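PDB 4HW6: hypothetical protein, IPT/TIG domain protein from Bacteroides ovatus, which is of unknown function but, with an IPT/TIG domain joined to a six-bladed beta-propeller, probably acts as an auxiliary nutrient- or carbohydrate-binding protein. Local coordinates for residues A[226-231]-A[246-251]; A[250-255]-A[267-272]; A[284-289]-A[297-302]. One frame throughout, in Å; residues are numbered along the deposited sequence. Where two conformers were deposited one is given.

Contact 1 of 3, residues A[226-231]-A[246-251]; sequences NARGAK and RYHHAM
Arg246 meets the 226-231 segment at Ala230 through a single backbone bridge, the two CA atoms 4.3 Å apart. Its side chain then passes close alongside Arg228 O, with Arg246 CB 3.2 Å from that oxygen, while CG and CD pass the methyl of Ala227 (Arg246 CD to Ala227 CB 4.0 Å). With CG anti to the carbonyl carbon (chi1 -67°) and a bend at chi3, the chain carries the guanidinium clear of 226-231. There one face is covered by His249 CD2, and NH2 forms a salt bridge with Glu264.

Tyr247 makes the one direct hydrogen bond across the contact. Its N donates to Gly229 O at 2.8 Å, but the bond is bent and the donor stands well above the carbonyl plane, 43° out of it. The same oxygen receives a CA-H contact from Arg246. Farther out, Lys231 CE lies at the edge of the Tyr247 ring; the ammonium beyond it is held by Asp200 and Asn275.

His248 is coupled to the other segment through a water that accepts from His248 N at 3.0 Å and donates to Arg228 O at 2.7 Å. The imidazole takes Tyr247 CD1 over one face, while His248 CD2 lies 3.7 Å from Arg228 NE. That approach is oblique, with ring and guanidinium planes 84° apart, and is a van der Waals meeting. His249 N completes the type I turn from Arg246 to His249 by donating to Arg246 O.

In the propeller, 226-231 covers the end of strand 221-226, the last of one four-stranded blade, and the start of the loop that leads to strand 234-235 of the next sheet. The 246-249 turn links that sheet's strands 242-244 and 251-255, so the contact ties a blade-to-blade connection to a hairpin of the following blade.

Contact 2 of 3, residues A[250-255]-A[267-272]; sequences AMISSY and VMMDTK
A short antiparallel pairing inside one blade of the beta-propeller joins Met251 and Ile252 of strand 251-255 to Val267 and Met268, at the end of strand 265-268. The chain turns a corner at Val267, and two pairs form beta bridges: Ile252 with Val267, a hydrogen-bonded pair, and Met251 with Met268, a non-hydrogen-bonded pair whose CA atoms are 4.1 Å apart and whose side chains diverge.

Two backbone bonds of contrasting geometry define the pairing. Ile252 N reaches Val267 O at 2.9 Å, arriving nearly along the C=O axis. Met251 CA also lies 3.2 Å from Val267 O. Met269 N donates to Ala250 O at 3.0 Å; the N-H points straight at the oxygen (178°), yet it comes from above the carbonyl plane, 59° out of it, as the strand gives way to the loop.

On the face shared by Ile252 and Val267 the two side chains lie alongside each other and point the same way, Ile252 CD1 touching Val267 CG1. The selenomethionine Met269 crosses Ile252 at a slant. Its chain is extended at chi2 (179°), which brings Met269 SE within 3.7 Å of Ile252 CG1. Met269 and Ile252 both continue onto Ile289 of strand 286-291 in the adjacent blade. Met268 is modelled in two conformers, so its touch on Met251 is tentative.

Beyond the strands the chain bends back past Ala250. Thr271 OG1 donates to Asp270 OD1 from above the carboxylate plane, and Asp270 OD1 is also bonded to Tyr291. A water lies within hydrogen-bonding distance of Thr271 O and takes a weak bond from Met251 N, and Ala250 CB rests 3.9 Å from Lys272 CB.

Contact 3 of 3, residues A[284-289]-A[297-302]; sequences GDWAYI and IYRVDY. With EDO (1,2-ethanediol), chain F.
The beta hairpin of strands 286-291 and 296-301 forms the two middle strands of a four-stranded propeller blade, and Trp286, Ala287, Tyr288 and Ile289 pair in order with Asp301, Val300, Arg299 and Tyr298. The short strand axes run 155° apart, 4.5 Å at closest approach.

Backbone hydrogen bonding is reciprocal at Ala287-Val300 and at Ile289-Tyr298, with Val300 N to Ala287 O at 2.9 Å. Tyr302 N also donates to Asp285 O.

Apolar contacts fill the face bearing Ala287, Ile289 and Val300, where Val300 CG1 lies 3.9 Å from both Ala287 CB and Ile289 CD1. Tyr288, on the face of Trp286 and Arg299, meets Ile297 CG2 obliquely through CD1, and Trp286 CZ3 is set over the centre of the Tyr288 ring.

Cation-pi stacking dominates that second face. In one of two modelled conformers, Arg299, extended from CG anti to N (chi1 166°), lays its guanidinium flat on Trp286. The planes differ by 4°, and Arg299 CZ is 3.3 Å from the centroid of the Trp286 five-membered ring. A salt bridge fixes its rotation: Arg299 NE donates in its own plane to the syn side of Asp301 OD1 at 2.8 Å.

An ethanediol, probably from the crystallisation liquor, joins the hairpin's start: its O2 donates to Asp285 OD2 at 2.7 Å, while O1 accepts from Trp286 NE1 at 2.8 Å.

How the contacts relate
The three contacts follow one another along the propeller chain. Contacts 1 and 2 share Ala250 and Met251, their centres 9 Å apart, and touch where His249 O lies 3.6 Å from Lys272 CB. Contact 2 reaches contact 3 across a blade interface, centres 13 Å apart: a probable hydrogen bond of 2.6 Å joins Asp270 OD2 to Tyr298 OH, and Ile252 CD1 meets Ile289 CD1 at 3.8 Å. Contacts 1 and 3 do not touch, their nearest atoms being about 8 Å apart, so contact 2 is the intermediary. The ethanediol belongs to contact 3, and being a probable crystallisation additive it does not establish a nutrient site.

Contact 1 of 3, residues A[226-231]-A[246-251]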
loop_
_atom_site.group_PDB
_atom_site.type_symbol
_atom_site.label_atom_id
_atom_site.label_comp_id
_atom_site.label_asym_id
_atom_site.label_seq_id
_atom_site.Cartn_x
_atom_site.Cartn_y
_atom_site.Cartn_z
ATOM N N ASN A 226 15.672 -5.506 26.995
ATOM C CA ASN A 226 15.110 -6.824 27.232
ATOM C C ASN A 226 13.599 -6.769 27.261
ATOM O O ASN A 226 12.997 -5.816 27.777
ATOM C CB ASN A 226 15.576 -7.383 28.576
ATOM C CG ASN A 226 17.064 -7.595 28.647
ATOM O OD1 ASN A 226 17.750 -7.722 27.623
ATOM N ND2 ASN A 226 17.582 -7.645 29.874
ATOM N N ALA A 227 12.967 -7.795 26.703
ATOM C CA ALA A 227 11.518 -7.881 26.745
ATOM C C ALA A 227 11.196 -9.288 26.285
ATOM O O ALA A 227 11.646 -9.719 25.236
ATOM C CB ALA A 227 10.874 -6.871 25.810
ATOM N N ARG A 228 10.432 -9.984 27.108
ATOM C CA ARG A 228 9.945 -11.296 26.793
ATOM C C ARG A 228 8.604 -11.233 26.091
ATOM O O ARG A 228 7.693 -10.493 26.491
ATOM C CB ARG A 228 9.827 -12.063 28.101
ATOM C CG ARG A 228 9.154 -13.406 27.974
ATOM C CD ARG A 228 9.221 -14.115 29.298
ATOM N NE ARG A 228 8.520 -15.382 29.214
ATOM C CZ ARG A 228 8.581 -16.315 30.157
ATOM N NH1 ARG A 228 9.291 -16.111 31.265
ATOM N NH2 ARG A 228 7.905 -17.451 30.010
ATOM N N GLY A 229 8.438 -12.060 25.059
ATOM C CA GLY A 229 7.178 -12.120 24.317
ATOM C C GLY A 229 6.721 -10.829 23.674
ATOM O O GLY A 229 5.502 -10.565 23.597
ATOM N N ALA A 230 7.671 -10.027 23.209
ATOM C CA ALA A 230 7.343 -8.762 22.556
ATOM C C ALA A 230 6.747 -8.975 21.179
ATOM O O ALA A 230 7.214 -9.850 20.411
ATOM C CB ALA A 230 8.567 -7.830 22.505
ATOM N N LYS A 231 5.747 -8.140 20.841
ATOM C CA LYS A 231 4.928 -8.341 19.640
ATOM C C LYS A 231 4.924 -7.232 18.582
ATOM O O LYS A 231 4.607 -7.485 17.422
ATOM C CB LYS A 231 3.470 -8.559 20.055
ATOM C CG LYS A 231 3.228 -9.761 20.946
ATOM C CD LYS A 231 3.673 -11.054 20.288
ATOM C CE LYS A 231 3.219 -12.284 21.059
ATOM N NZ LYS A 231 3.444 -13.498 20.228
ATOM N N ARG A 246 4.090 -6.923 25.511
ATOM C CA ARG A 246 4.660 -8.227 25.857
ATOM C C ARG A 246 3.562 -9.206 26.251
ATOM O O ARG A 246 2.640 -8.871 26.987
ATOM C CB ARG A 246 5.580 -8.097 27.067
ATOM C CG ARG A 246 6.846 -7.292 26.829
ATOM C CD ARG A 246 7.633 -7.183 28.112
ATOM N NE ARG A 246 6.874 -6.420 29.103
ATOM C CZ ARG A 246 7.105 -6.362 30.408
ATOM N NH1 ARG A 246 8.088 -7.051 30.981
ATOM N NH2 ARG A 246 6.317 -5.606 31.166
ATOM N N TYR A 247 3.694 -10.443 25.789
ATOM C CA TYR A 247 2.685 -11.467 25.984
ATOM C C TYR A 247 2.135 -11.572 27.393
ATOM O O TYR A 247 0.926 -11.682 27.570
ATOM C CB TYR A 247 3.240 -12.814 25.511
ATOM C CG TYR A 247 2.244 -13.952 25.538
ATOM C CD1 TYR A 247 2.062 -14.710 26.678
ATOM C CD2 TYR A 247 1.514 -14.299 24.396
ATOM C CE1 TYR A 247 1.165 -15.753 26.702
ATOM C CE2 TYR A 247 0.603 -15.328 24.420
ATOM C CZ TYR A 247 0.426 -16.052 25.562
ATOM O OH TYR A 247 -0.489 -17.106 25.604
ATOM N N HIS A 248 3.009 -11.543 28.402
ATOM C CA HIS A 248 2.581 -11.823 29.761
ATOM C C HIS A 248 2.128 -10.625 30.604
ATOM O O HIS A 248 1.913 -10.774 31.814
ATOM C CB HIS A 248 3.686 -12.556 30.493
ATOM C CG HIS A 248 3.905 -13.942 29.992
ATOM N ND1 HIS A 248 3.013 -14.965 30.243
ATOM C CD2 HIS A 248 4.904 -14.477 29.243
ATOM C CE1 HIS A 248 3.466 -16.078 29.686
ATOM N NE2 HIS A 248 4.615 -15.815 29.083
ATOM N N HIS A 249 1.962 -9.468 29.972
ATOM C CA HIS A 249 1.688 -8.220 30.684
ATOM C C HIS A 249 0.543 -7.477 29.950
ATOM O O HIS A 249 0.597 -7.279 28.724
ATOM C CB HIS A 249 2.991 -7.413 30.746
ATOM C CG HIS A 249 4.067 -8.138 31.490
ATOM N ND1 HIS A 249 4.108 -8.166 32.863
ATOM C CD2 HIS A 249 5.048 -8.969 31.061
ATOM C CE1 HIS A 249 5.123 -8.932 33.250
ATOM N NE2 HIS A 249 5.703 -9.435 32.175
ATOM N N ALA A 250 -0.481 -7.078 30.695
ATOM C CA ALA A 250 -1.632 -6.360 30.088
ATOM C C ALA A 250 -1.400 -4.850 30.140
ATOM O O ALA A 250 -1.946 -4.159 31.013
ATOM C CB ALA A 250 -2.927 -6.709 30.820
HETATM N N MSE A 251 -0.641 -4.354 29.175
HETATM C CA MSE A 251 -0.224 -2.954 29.177
HETATM C C MSE A 251 0.518 -2.614 27.912
HETATM O O MSE A 251 0.907 -3.509 27.128
HETATM C CB MSE A 251 0.686 -2.673 30.399
HETATM C CG MSE A 251 2.002 -3.462 30.381
HETATM SE SE MSE A 251 2.898 -3.476 32.102
HETATM C CE MSE A 251 1.510 -4.254 33.210
HETATM O O HOH W 1 6.025 -11.416 28.464
#

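Contact 2 of 3, residues A[250-255]-A[267-272]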
loop_
_atom_site.group_PDB
_atom_site.type_symbol
_atom_site.label_atom_id
_atom_site.label_comp_id
_atom_site.label_asym_id
_atom_site.label_seq_id
_atom_site.Cartn_x
_atom_site.Cartn_y
_atom_site.Cartn_z
ATOM N N ALA A 250 -0.481 -7.078 30.695
ATOM C CA ALA A 250 -1.632 -6.360 30.088
ATOM C C ALA A 250 -1.400 -4.850 30.140
ATOM O O ALA A 250 -1.946 -4.159 31.013
ATOM C CB ALA A 250 -2.927 -6.709 30.820
HETATM N N MSE A 251 -0.641 -4.354 29.175
HETATM C CA MSE A 251 -0.224 -2.954 29.177
HETATM C C MSE A 251 0.518 -2.614 27.912
HETATM O O MSE A 251 0.907 -3.509 27.128
HETATM C CB MSE A 251 0.686 -2.673 30.399
HETATM C CG MSE A 251 2.002 -3.462 30.381
HETATM SE SE MSE A 251 2.898 -3.476 32.102
HETATM C CE MSE A 251 1.510 -4.254 33.210
ATOM N N ILE A 252 0.674 -1.306 27.682
ATOM C CA ILE A 252 1.605 -0.821 26.699
ATOM C C ILE A 252 2.824 -0.289 27.462
ATOM O O ILE A 252 2.698 0.466 28.423
ATOM C CB ILE A 252 1.000 0.301 25.847
ATOM C CG1 ILE A 252 -0.229 -0.228 25.111
ATOM C CG2 ILE A 252 2.036 0.881 24.869
ATOM C CD1 ILE A 252 -1.045 0.873 24.447
ATOM N N SER A 253 3.996 -0.684 26.973
ATOM C CA SER A 253 5.268 -0.258 27.499
ATOM C C SER A 253 5.949 0.638 26.474
ATOM O O SER A 253 5.542 0.670 25.291
ATOM C CB SER A 253 6.165 -1.484 27.778
ATOM O OG SER A 253 5.548 -2.413 28.689
ATOM N N SER A 254 7.022 1.305 26.876
ATOM C CA SER A 254 7.859 2.013 25.910
ATOM C C SER A 254 9.328 2.007 26.263
ATOM O O SER A 254 9.715 1.874 27.435
ATOM C CB SER A 254 7.438 3.483 25.759
ATOM O OG SER A 254 7.742 4.223 26.923
ATOM N N TYR A 255 10.126 2.210 25.216
ATOM C CA TYR A 255 11.543 2.452 25.302
ATOM C C TYR A 255 11.877 3.709 24.505
ATOM O O TYR A 255 11.470 3.854 23.339
ATOM C CB TYR A 255 12.340 1.236 24.766
ATOM C CG TYR A 255 13.824 1.515 24.686
ATOM C CD1 TYR A 255 14.636 1.389 25.796
ATOM C CD2 TYR A 255 14.403 1.938 23.509
ATOM C CE1 TYR A 255 15.993 1.665 25.732
ATOM C CE2 TYR A 255 15.756 2.195 23.423
ATOM C CZ TYR A 255 16.557 2.058 24.534
ATOM O OH TYR A 255 17.915 2.341 24.445
ATOM N N VAL A 267 0.293 2.554 29.911
ATOM C CA VAL A 267 -1.116 2.428 30.297
ATOM C C VAL A 267 -1.483 0.966 30.405
ATOM O O VAL A 267 -0.902 0.135 29.714
ATOM C CB VAL A 267 -2.037 3.157 29.269
ATOM C CG1 VAL A 267 -2.126 2.403 27.953
ATOM C CG2 VAL A 267 -3.421 3.433 29.866
HETATM N N MSE A 268 -2.441 0.640 31.269
HETATM C CA MSE A 268 -2.970 -0.728 31.335
HETATM C C MSE A 268 -3.823 -1.007 30.105
HETATM O O MSE A 268 -4.467 -0.108 29.553
HETATM C CB MSE A 268 -3.840 -0.943 32.578
HETATM C CG MSE A 268 -3.093 -0.859 33.892
HETATM SE SE MSE A 268 -1.667 -2.168 34.036
HETATM C CE MSE A 268 -2.567 -3.876 33.719
HETATM N N MSE A 269 -3.840 -2.269 29.697
HETATM C CA MSE A 269 -4.749 -2.757 28.671
HETATM C C MSE A 269 -5.684 -3.778 29.298
HETATM O O MSE A 269 -5.426 -4.320 30.376
HETATM C CB MSE A 269 -3.980 -3.381 27.496
HETATM C CG MSE A 269 -3.382 -2.360 26.548
HETATM SE SE MSE A 269 -2.394 -3.210 25.084
HETATM C CE MSE A 269 -3.918 -4.157 24.308
ATOM N N ASP A 270 -6.790 -4.040 28.622
ATOM C CA ASP A 270 -7.792 -4.938 29.160
ATOM C C ASP A 270 -7.553 -6.411 28.770
ATOM O O ASP A 270 -8.307 -7.288 29.184
ATOM C CB ASP A 270 -9.203 -4.474 28.750
ATOM C CG ASP A 270 -9.464 -4.583 27.253
ATOM O OD1 ASP A 270 -8.640 -5.107 26.468
ATOM O OD2 ASP A 270 -10.548 -4.122 26.848
ATOM N N THR A 271 -6.500 -6.653 27.990
ATOM C CA THR A 271 -6.182 -7.973 27.420
ATOM C C THR A 271 -4.675 -8.156 27.356
ATOM O O THR A 271 -3.935 -7.225 27.087
ATOM C CB THR A 271 -6.776 -8.072 25.993
ATOM O OG1 THR A 271 -8.178 -7.795 26.062
ATOM C CG2 THR A 271 -6.576 -9.467 25.339
ATOM N N LYS A 272 -4.230 -9.376 27.614
ATOM C CA LYS A 272 -2.838 -9.763 27.374
ATOM C C LYS A 272 -2.866 -11.140 26.737
ATOM O O LYS A 272 -3.932 -11.671 26.418
ATOM C CB LYS A 272 -2.047 -9.791 28.682
ATOM C CG LYS A 272 -2.559 -10.775 29.728
ATOM C CD LYS A 272 -1.660 -10.827 30.954
ATOM C CE LYS A 272 -2.211 -11.782 31.998
ATOM N NZ LYS A 272 -1.245 -11.934 33.112
HETATM O O HOH W 2 -1.460 -6.068 26.565
#

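Contact 3 of 3, residues A[284-289]-A[297-302]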
loop_
_atom_site.group_PDB
_atom_site.type_symbol
_atom_site.label_atom_id
_atom_site.label_comp_id
_atom_site.label_asym_id
_atom_site.label_seq_id
_atom_site.Cartn_x
_atom_site.Cartn_y
_atom_site.Cartn_z
ATOM N N GLY A 284 0.307 11.866 15.452
ATOM C CA GLY A 284 0.779 11.488 16.790
ATOM C C GLY A 284 -0.228 11.722 17.902
ATOM O O GLY A 284 0.100 11.536 19.072
ATOM N N ASP A 285 -1.460 12.122 17.557
ATOM C CA ASP A 285 -2.458 12.425 18.562
ATOM C C ASP A 285 -2.992 11.171 19.258
ATOM O O ASP A 285 -3.514 11.249 20.376
ATOM C CB ASP A 285 -3.634 13.209 17.954
ATOM C CG ASP A 285 -3.259 14.615 17.526
ATOM O OD1 ASP A 285 -2.171 15.086 17.883
ATOM O OD2 ASP A 285 -4.068 15.261 16.827
ATOM N N TRP A 286 -2.895 10.041 18.569
ATOM C CA TRP A 286 -3.426 8.784 19.037
ATOM C C TRP A 286 -2.909 7.649 18.170
ATOM O O TRP A 286 -2.334 7.894 17.122
ATOM C CB TRP A 286 -4.950 8.802 19.045
ATOM C CG TRP A 286 -5.622 9.186 17.757
ATOM C CD1 TRP A 286 -6.053 10.422 17.414
ATOM C CD2 TRP A 286 -5.978 8.313 16.665
ATOM N NE1 TRP A 286 -6.649 10.397 16.165
ATOM C CE2 TRP A 286 -6.634 9.113 15.694
ATOM C CE3 TRP A 286 -5.854 6.945 16.438
ATOM C CZ2 TRP A 286 -7.140 8.592 14.501
ATOM C CZ3 TRP A 286 -6.372 6.411 15.210
ATOM C CH2 TRP A 286 -6.995 7.257 14.272
ATOM N N ALA A 287 -3.079 6.425 18.654
ATOM C CA ALA A 287 -2.705 5.211 17.909
ATOM C C ALA A 287 -3.879 4.253 17.876
ATOM O O ALA A 287 -4.681 4.239 18.782
ATOM C CB ALA A 287 -1.513 4.520 18.567
ATOM N N TYR A 288 -3.937 3.413 16.860
ATOM C CA TYR A 288 -4.737 2.209 16.922
ATOM C C TYR A 288 -3.947 1.062 17.526
ATOM O O TYR A 288 -2.744 0.900 17.276
ATOM C CB TYR A 288 -5.242 1.790 15.545
ATOM C CG TYR A 288 -6.414 2.586 15.006
ATOM C CD1 TYR A 288 -7.500 2.922 15.798
ATOM C CD2 TYR A 288 -6.436 2.988 13.690
ATOM C CE1 TYR A 288 -8.578 3.661 15.280
ATOM C CE2 TYR A 288 -7.492 3.718 13.162
ATOM C CZ TYR A 288 -8.558 4.053 13.954
ATOM O OH TYR A 288 -9.602 4.793 13.459
ATOM N N ILE A 289 -4.647 0.263 18.311
ATOM C CA ILE A 289 -4.184 -1.008 18.782
ATOM C C ILE A 289 -5.034 -2.097 18.133
ATOM O O ILE A 289 -6.245 -2.247 18.443
ATOM C CB ILE A 289 -4.316 -1.150 20.312
ATOM C CG1 ILE A 289 -3.771 0.077 21.055
ATOM C CG2 ILE A 289 -3.622 -2.434 20.779
ATOM C CD1 ILE A 289 -4.218 0.126 22.505
ATOM N N ILE A 297 -10.310 -3.559 16.984
ATOM C CA ILE A 297 -9.344 -2.483 16.964
ATOM C C ILE A 297 -9.747 -1.464 18.039
ATOM O O ILE A 297 -10.912 -1.057 18.125
ATOM C CB ILE A 297 -9.272 -1.790 15.577
ATOM C CG1 ILE A 297 -8.849 -2.776 14.482
ATOM C CG2 ILE A 297 -8.314 -0.584 15.643
ATOM C CD1 ILE A 297 -8.912 -2.214 13.060
ATOM N N TYR A 298 -8.783 -1.076 18.861
ATOM C CA TYR A 298 -8.976 -0.052 19.871
ATOM C C TYR A 298 -8.170 1.177 19.491
ATOM O O TYR A 298 -7.243 1.115 18.655
ATOM C CB TYR A 298 -8.450 -0.534 21.230
ATOM C CG TYR A 298 -9.293 -1.492 22.034
ATOM C CD1 TYR A 298 -9.768 -2.678 21.496
ATOM C CD2 TYR A 298 -9.540 -1.246 23.386
ATOM C CE1 TYR A 298 -10.490 -3.587 22.272
ATOM C CE2 TYR A 298 -10.272 -2.143 24.155
ATOM C CZ TYR A 298 -10.746 -3.320 23.585
ATOM O OH TYR A 298 -11.454 -4.224 24.378
ATOM N N ARG A 299 -8.510 2.294 20.135
ATOM C CA ARG A 299 -7.727 3.525 20.021
ATOM C C ARG A 299 -7.177 3.930 21.391
ATOM O O ARG A 299 -7.882 3.860 22.407
ATOM C CB ARG A 299 -8.595 4.649 19.435
ATOM C CG ARG A 299 -8.011 6.056 19.582
ATOM C CD ARG A 299 -8.632 7.038 18.614
ATOM N NE ARG A 299 -8.548 8.414 19.076
ATOM C CZ ARG A 299 -9.048 9.456 18.411
ATOM N NH1 ARG A 299 -9.658 9.265 17.256
ATOM N NH2 ARG A 299 -8.953 10.686 18.901
ATOM N N VAL A 300 -5.932 4.402 21.404
ATOM C CA VAL A 300 -5.302 4.950 22.610
ATOM C C VAL A 300 -4.857 6.388 22.314
ATOM O O VAL A 300 -4.092 6.650 21.383
ATOM C CB VAL A 300 -4.162 4.058 23.127
ATOM C CG1 VAL A 300 -3.098 3.811 22.053
ATOM C CG2 VAL A 300 -3.585 4.672 24.401
ATOM N N ASP A 301 -5.401 7.333 23.060
ATOM C CA ASP A 301 -5.089 8.737 22.876
ATOM C C ASP A 301 -3.782 9.118 23.562
ATOM O O ASP A 301 -3.428 8.552 24.602
ATOM C CB ASP A 301 -6.222 9.610 23.430
ATOM C CG ASP A 301 -7.510 9.529 22.594
ATOM O OD1 ASP A 301 -7.435 9.460 21.365
ATOM O OD2 ASP A 301 -8.605 9.559 23.177
ATOM N N TYR A 302 -3.089 10.083 22.964
ATOM C CA TYR A 302 -1.837 10.639 23.485
ATOM C C TYR A 302 -2.070 12.063 23.945
ATOM O O TYR A 302 -2.564 12.893 23.177
ATOM C CB TYR A 302 -0.736 10.564 22.412
ATOM C CG TYR A 302 0.580 11.148 22.828
ATOM C CD1 TYR A 302 1.418 10.467 23.701
ATOM C CD2 TYR A 302 1.006 12.371 22.336
ATOM C CE1 TYR A 302 2.621 10.995 24.090
ATOM C CE2 TYR A 302 2.219 12.911 22.711
ATOM C CZ TYR A 302 3.032 12.215 23.587
ATOM O OH TYR A 302 4.233 12.775 23.951
HETATM C C1 EDO F . -7.465 12.933 13.867
HETATM O O1 EDO F . -8.142 12.415 15.020
HETATM C C2 EDO F . -6.037 13.328 14.228
HETATM O O2 EDO F . -6.030 14.180 15.383
HETATM O O HOH W 3 -2.781 14.904 21.256
#